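Local coordinates for ubiquitin-like-specific protease 2 (Saccharomyces cerevisiae, PDB 5LNB), which removes the ubiquitin-like modifier SUMO from proteins as a cysteine protease of the C48 family, represented here by a piece containing its catalytic domain, at residues 232-235 / 236-240; 245-248 / 249-253; 278-281 / 282-286. All coordinates share one frame; numbering follows the deposited sequence.

Interaction 1 of 3, residues 232-235 / 236-240; sequences ETID and VWKNS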
# COMPACT_ATOMS: atom_id res chain seq x y z
N GLU A 232 17.06 -0.26 2.53
CA GLU A 232 17.45 0.95 3.23
C GLU A 232 16.33 1.48 4.11
O GLU A 232 16.57 1.90 5.25
CB GLU A 232 17.89 2.02 2.23
CG GLU A 232 18.41 3.29 2.88
CD GLU A 232 18.83 4.33 1.85
OE1 GLU A 232 17.97 4.77 1.06
OE2 GLU A 232 20.02 4.68 1.84
N THR A 233 15.09 1.46 3.62
CA THR A 233 13.98 1.94 4.43
C THR A 233 13.80 1.08 5.67
O THR A 233 13.58 1.59 6.77
CB THR A 233 12.69 1.96 3.61
OG1 THR A 233 12.92 2.65 2.37
CG2 THR A 233 11.57 2.65 4.39
N ILE A 234 13.91 -0.24 5.51
CA ILE A 234 13.82 -1.12 6.67
C ILE A 234 14.88 -0.77 7.70
O ILE A 234 14.62 -0.74 8.90
CB ILE A 234 13.91 -2.59 6.23
CG1 ILE A 234 12.65 -3.00 5.43
CG2 ILE A 234 14.11 -3.50 7.43
CD1 ILE A 234 12.76 -4.38 4.77
N ASP A 235 16.10 -0.45 7.23
CA ASP A 235 17.17 -0.11 8.16
C ASP A 235 16.89 1.22 8.86
O ASP A 235 17.16 1.35 10.06
CB ASP A 235 18.51 -0.07 7.42
CG ASP A 235 19.12 -1.46 7.25
OD1 ASP A 235 18.93 -2.29 8.16
OD2 ASP A 235 19.77 -1.72 6.21
N VAL A 236 16.35 2.20 8.14
CA VAL A 236 16.00 3.47 8.77
C VAL A 236 15.02 3.25 9.91
O VAL A 236 15.22 3.74 11.03
CB VAL A 236 15.43 4.45 7.72
CG1 VAL A 236 14.92 5.73 8.41
CG2 VAL A 236 16.49 4.79 6.69
N TRP A 237 13.93 2.53 9.64
CA TRP A 237 12.97 2.22 10.69
C TRP A 237 13.61 1.42 11.82
O TRP A 237 13.38 1.71 13.00
CB TRP A 237 11.79 1.44 10.10
CG TRP A 237 10.88 2.28 9.29
CD1 TRP A 237 10.70 3.64 9.39
CD2 TRP A 237 9.99 1.83 8.26
NE1 TRP A 237 9.76 4.05 8.48
CE2 TRP A 237 9.32 2.97 7.77
CE3 TRP A 237 9.71 0.58 7.70
CZ2 TRP A 237 8.37 2.88 6.76
CZ3 TRP A 237 8.77 0.50 6.70
CH2 TRP A 237 8.11 1.65 6.23
N LYS A 238 14.40 0.39 11.48
CA LYS A 238 14.99 -0.47 12.50
C LYS A 238 15.77 0.32 13.53
O LYS A 238 15.73 0.01 14.73
CB LYS A 238 15.90 -1.52 11.86
CG LYS A 238 15.48 -2.95 12.14
CD LYS A 238 16.07 -3.93 11.12
CE LYS A 238 15.12 -5.10 10.84
NZ LYS A 238 15.69 -6.08 9.87
N ASN A 239 16.51 1.34 13.09
CA ASN A 239 17.36 2.09 13.99
C ASN A 239 16.71 3.38 14.47
O ASN A 239 17.41 4.31 14.89
CB ASN A 239 18.71 2.36 13.32
CG ASN A 239 19.51 1.09 13.10
OD1 ASN A 239 19.72 0.65 11.97
ND2 ASN A 239 19.94 0.48 14.19
N SER A 240 15.38 3.45 14.44
CA SER A 240 14.70 4.69 14.81
C SER A 240 14.71 4.94 16.32
O SER A 240 14.23 5.98 16.75
CB SER A 240 13.26 4.68 14.29
OG SER A 240 12.54 3.59 14.85
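T233 O receives the backbone N of W237 at 3.0 Å in an almost straight bond, one of four successive i to i+4 bonds that carry helix 230-238 from 232-235 into 236-240. The pairs V236-E232, K238-I234 and N239-D235 complete the set, and N239 is the first residue to leave helical geometry. Just beyond it S240 folds back on the last turn: W237 O accepts its backbone N at 3.0 Å and its OG at 2.8 Å, the hydroxyl lying in the carbonyl plane.

One turn apart, T233 and W237 point the same way. The methyl CG2 of T233 sits over the six-membered ring of W237, 3.9 Å from its centroid and only 8° off the normal, a CH-pi contact over the face. With chi1 of T233 at -51°, this methyl lies anti to the backbone N while OG1 turns back to N229 O. On a more exposed flank, I234 CG2 lies alongside the end of K238, 3.9 Å from its CE. Replacing W237 with an alanine would probably strip T233 CG2 of its aromatic platform and open a gap beside F164 and F256.

The indole packs on L162 and F164 of strand 159-164 and on F256; T233 and I234 lean on F226 of helix 215-228, and V236 faces helix 245-255.

Interaction 2 of 3, residues 245-248 / 249-253; sequences KHFT and AKMIN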
# COMPACT_ATOMS: atom_id res chain seq x y z
N LYS A 245 14.64 11.30 20.20
CA LYS A 245 13.42 11.54 19.44
C LYS A 245 13.60 12.70 18.46
O LYS A 245 13.06 12.66 17.35
CB LYS A 245 12.26 11.82 20.40
CG LYS A 245 10.99 12.31 19.72
CD LYS A 245 9.81 12.37 20.69
CE LYS A 245 8.69 13.26 20.16
NZ LYS A 245 8.33 12.96 18.74
N HIS A 246 14.37 13.72 18.85
CA HIS A 246 14.54 14.89 18.00
C HIS A 246 15.47 14.60 16.83
O HIS A 246 15.18 14.97 15.69
CB HIS A 246 15.06 16.06 18.83
CG HIS A 246 15.40 17.27 18.02
ND1 HIS A 246 16.69 17.71 17.86
CD2 HIS A 246 14.62 18.14 17.34
CE1 HIS A 246 16.69 18.80 17.10
NE2 HIS A 246 15.44 19.08 16.77
N PHE A 247 16.60 13.93 17.08
CA PHE A 247 17.46 13.51 15.98
C PHE A 247 16.69 12.63 15.00
O PHE A 247 16.75 12.82 13.78
CB PHE A 247 18.69 12.77 16.52
CG PHE A 247 19.64 12.30 15.46
CD1 PHE A 247 19.35 11.18 14.70
CD2 PHE A 247 20.83 12.95 15.25
CE1 PHE A 247 20.23 10.73 13.72
CE2 PHE A 247 21.72 12.52 14.28
CZ PHE A 247 21.42 11.40 13.51
N THR A 248 15.93 11.66 15.52
CA THR A 248 15.22 10.74 14.65
C THR A 248 14.16 11.46 13.82
O THR A 248 13.98 11.16 12.63
CB THR A 248 14.58 9.63 15.48
OG1 THR A 248 15.61 8.98 16.24
CG2 THR A 248 13.89 8.62 14.57
N ALA A 249 13.45 12.41 14.43
CA ALA A 249 12.42 13.13 13.69
C ALA A 249 13.01 13.85 12.48
O ALA A 249 12.48 13.74 11.37
CB ALA A 249 11.69 14.10 14.62
N LYS A 250 14.12 14.56 12.67
CA LYS A 250 14.82 15.17 11.54
C LYS A 250 15.20 14.12 10.50
O LYS A 250 15.00 14.32 9.30
CB LYS A 250 16.07 15.91 12.02
CG LYS A 250 15.83 17.30 12.57
CD LYS A 250 17.17 17.98 12.83
CE LYS A 250 18.15 17.68 11.70
NZ LYS A 250 19.50 18.29 11.90
N MET A 251 15.77 13.00 10.96
CA MET A 251 16.20 11.94 10.04
C MET A 251 15.01 11.38 9.27
O MET A 251 15.06 11.25 8.04
CB MET A 251 16.93 10.85 10.82
CG MET A 251 17.11 9.51 10.08
SD MET A 251 18.13 8.33 11.02
CE MET A 251 17.17 8.16 12.53
N ILE A 252 13.91 11.06 9.97
CA ILE A 252 12.73 10.51 9.31
C ILE A 252 12.11 11.54 8.36
O ILE A 252 11.66 11.20 7.26
CB ILE A 252 11.71 10.03 10.36
CG1 ILE A 252 12.21 8.75 11.04
CG2 ILE A 252 10.33 9.82 9.72
CD1 ILE A 252 12.50 7.63 10.07
N ASN A 253 12.07 12.80 8.77
CA ASN A 253 11.46 13.81 7.91
C ASN A 253 12.25 14.00 6.62
O ASN A 253 11.66 14.19 5.55
CB ASN A 253 11.33 15.13 8.67
CG ASN A 253 10.25 15.09 9.71
OD1 ASN A 253 9.35 14.26 9.63
ND2 ASN A 253 10.32 16.00 10.68
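F247 and T248 both meet M251 within the first turns of helix 245-255, where the backbone polar atoms are paired in regular order. A249 N donates to K245 O, K250 N to H246 O in a long but straight bond of 3.2 Å, M251 N to F247 O, and I252 N to T248 O. The last is the shortest of these, at 2.7 Å, and its N-H points almost straight at the oxygen (170°). Ahead of them the chain leading into the helix takes over: S244 OG accepts F247 N, and S244 O is the main partner of T248 OG1, which also makes a weak bond with S240 O.

With its hydroxyl engaged there, T248 offers its methyl to the following turn. T248 CG2 lies 3.9 Å from M251 CE and equally far from I252 CG1. The M251 chain runs extended to its sulfur and then bends (chi3 59°), which brings CE back against T248. M251 also borders F247: its SD is 5.5 Å from the F247 ring centroid and 75° off the ring normal, a Met-aromatic contact at the ring edge, where M251 CE lies 4.2 Å from F247 CE1. On another flank K250 CD only brushes H246 CE1, at 4.4 Å.

The chemistry is therefore divided. Hydrogen bonds of the backbone and of one buried hydroxyl fix the helix start, whereas the side chains across the turn meet through dispersion and a sulfur at the ring edge, so they add shape and apolar contact but no polar bond.

Interaction 3 of 3, residues 278-281 / 282-286; sequences NYIS and YLKKE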
# COMPACT_ATOMS: atom_id res chain seq x y z
N ASN A 278 -2.18 10.88 -22.22
CA ASN A 278 -1.58 9.89 -23.11
C ASN A 278 -2.62 8.87 -23.56
O ASN A 278 -2.65 8.48 -24.73
CB ASN A 278 -0.40 9.21 -22.42
CG ASN A 278 0.69 10.19 -22.07
OD1 ASN A 278 0.79 11.27 -22.65
ND2 ASN A 278 1.53 9.82 -21.10
N TYR A 279 -3.49 8.43 -22.64
CA TYR A 279 -4.56 7.51 -23.01
C TYR A 279 -5.45 8.09 -24.10
O TYR A 279 -5.79 7.41 -25.07
CB TYR A 279 -5.38 7.16 -21.76
CG TYR A 279 -6.54 6.22 -21.98
CD1 TYR A 279 -6.35 4.94 -22.50
CD2 TYR A 279 -7.84 6.60 -21.62
CE1 TYR A 279 -7.42 4.07 -22.69
CE2 TYR A 279 -8.91 5.74 -21.79
CZ TYR A 279 -8.70 4.48 -22.32
OH TYR A 279 -9.77 3.63 -22.50
N ILE A 280 -5.84 9.36 -23.95
CA ILE A 280 -6.64 10.01 -24.99
C ILE A 280 -5.88 9.99 -26.31
O ILE A 280 -6.46 9.70 -27.37
CB ILE A 280 -7.01 11.44 -24.58
CG1 ILE A 280 -8.04 11.43 -23.45
CG2 ILE A 280 -7.54 12.21 -25.78
CD1 ILE A 280 -8.26 12.80 -22.84
N SER A 281 -4.59 10.32 -26.29
CA SER A 281 -3.82 10.26 -27.52
C SER A 281 -3.87 8.86 -28.11
O SER A 281 -4.09 8.70 -29.32
CB SER A 281 -2.37 10.67 -27.27
OG SER A 281 -2.30 12.05 -26.98
N TYR A 282 -3.70 7.84 -27.27
CA TYR A 282 -3.83 6.47 -27.76
C TYR A 282 -5.21 6.25 -28.39
O TYR A 282 -5.31 5.73 -29.50
CB TYR A 282 -3.59 5.48 -26.62
CG TYR A 282 -4.08 4.10 -26.96
CD1 TYR A 282 -3.39 3.30 -27.86
CD2 TYR A 282 -5.25 3.59 -26.39
CE1 TYR A 282 -3.84 2.03 -28.18
CE2 TYR A 282 -5.71 2.32 -26.71
CZ TYR A 282 -5.00 1.54 -27.61
OH TYR A 282 -5.45 0.28 -27.94
N LEU A 283 -6.28 6.66 -27.70
CA LEU A 283 -7.62 6.42 -28.23
C LEU A 283 -7.82 7.12 -29.57
O LEU A 283 -8.45 6.57 -30.48
CB LEU A 283 -8.68 6.88 -27.23
CG LEU A 283 -8.88 6.05 -25.96
CD1 LEU A 283 -9.90 6.70 -25.02
CD2 LEU A 283 -9.26 4.63 -26.27
N LYS A 284 -7.29 8.33 -29.71
CA LYS A 284 -7.44 9.06 -30.96
C LYS A 284 -6.58 8.47 -32.07
O LYS A 284 -6.97 8.50 -33.24
CB LYS A 284 -7.11 10.54 -30.76
CG LYS A 284 -8.17 11.30 -29.97
CD LYS A 284 -7.73 12.71 -29.66
CE LYS A 284 -8.91 13.61 -29.39
NZ LYS A 284 -8.48 14.97 -28.93
N LYS A 285 -5.41 7.92 -31.72
CA LYS A 285 -4.58 7.25 -32.72
C LYS A 285 -5.28 6.01 -33.27
O LYS A 285 -5.27 5.77 -34.48
CB LYS A 285 -3.23 6.88 -32.10
CG LYS A 285 -2.21 6.35 -33.09
CD LYS A 285 -0.97 5.86 -32.34
CE LYS A 285 0.18 5.58 -33.28
NZ LYS A 285 0.67 6.83 -33.94
N GLU A 286 -5.91 5.22 -32.39
CA GLU A 286 -6.60 4.00 -32.79
C GLU A 286 -8.03 4.24 -33.26
O GLU A 286 -8.75 3.27 -33.52
CB GLU A 286 -6.60 3.01 -31.62
CG GLU A 286 -5.21 2.62 -31.18
CD GLU A 286 -4.40 2.01 -32.30
OE1 GLU A 286 -4.90 1.06 -32.95
OE2 GLU A 286 -3.27 2.49 -32.56
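Y279 O takes the backbone N of L283 at 2.8 Å, and this bond has three neighbours of equal length: Y282 N to N278 O, K284 N to I280 O, and K285 N to S281 O. Such an even ladder shows that helix 264-285 keeps regular alpha geometry almost to its end; E286 is the first residue to depart from it, although its N still reaches Y282 O. The hydroxyl of S281 adds a weak bond to L277 O, one turn back.

Around this frame the side chains pack in pairs one turn apart. L283 lies over one face of the Y279 ring, and its CD1 makes a CH-pi contact, 3.9 Å from the centroid and 27° off the normal. L283 CD1 is displaced toward one side of the ring, as its 3.5 Å approach to Y279 CE2 indicates, while L283 CD2 is 3.9 Å from Y279 OH. The Y279 ring is set there by a first torsion of 179°, with CG anti to the backbone N and the ring carried forward toward the next turn. Y282 meets the same ring more loosely, its CD2 standing 4.3 Å from Y279 CD1. Farther round the helix the extended K284 runs beside I280, its CD 3.9 Å from the methyl CG2 of I280, and carries its ammonium group to a cation-pi contact with Y289.

Beyond the pair, Y279 rests on L23 and C24 of strand 23-26, I280 and L283 on P21, and L283 also on V292 of helix 289-294. The arrangement is that of an amphipathic helix end, with an i to i+4 aromatic-leucine pair joining the last turns to the packed N- and C-terminal parts of the chain.

Overall arrangement
Followed from the N terminus, the three contacts come in series, and none nests within or crosses another. Each spans consecutive residues of one helix, so none closes a long loop. Interaction 1 ends helix 230-238, and after a short connection interaction 2 opens helix 245-255. These two touch, V236 CG1 meeting I252 CD1 at 3.5 Å, with centres about 12 Å apart, and so join successive helices within the catalytic domain, the first of which also packs on strand 159-164. Interaction 3 stands apart, its centre about 43 Å from that of interaction 1 and across the chain's centre, where the end of helix 264-285 meets strand 23-26 and helix 289-294.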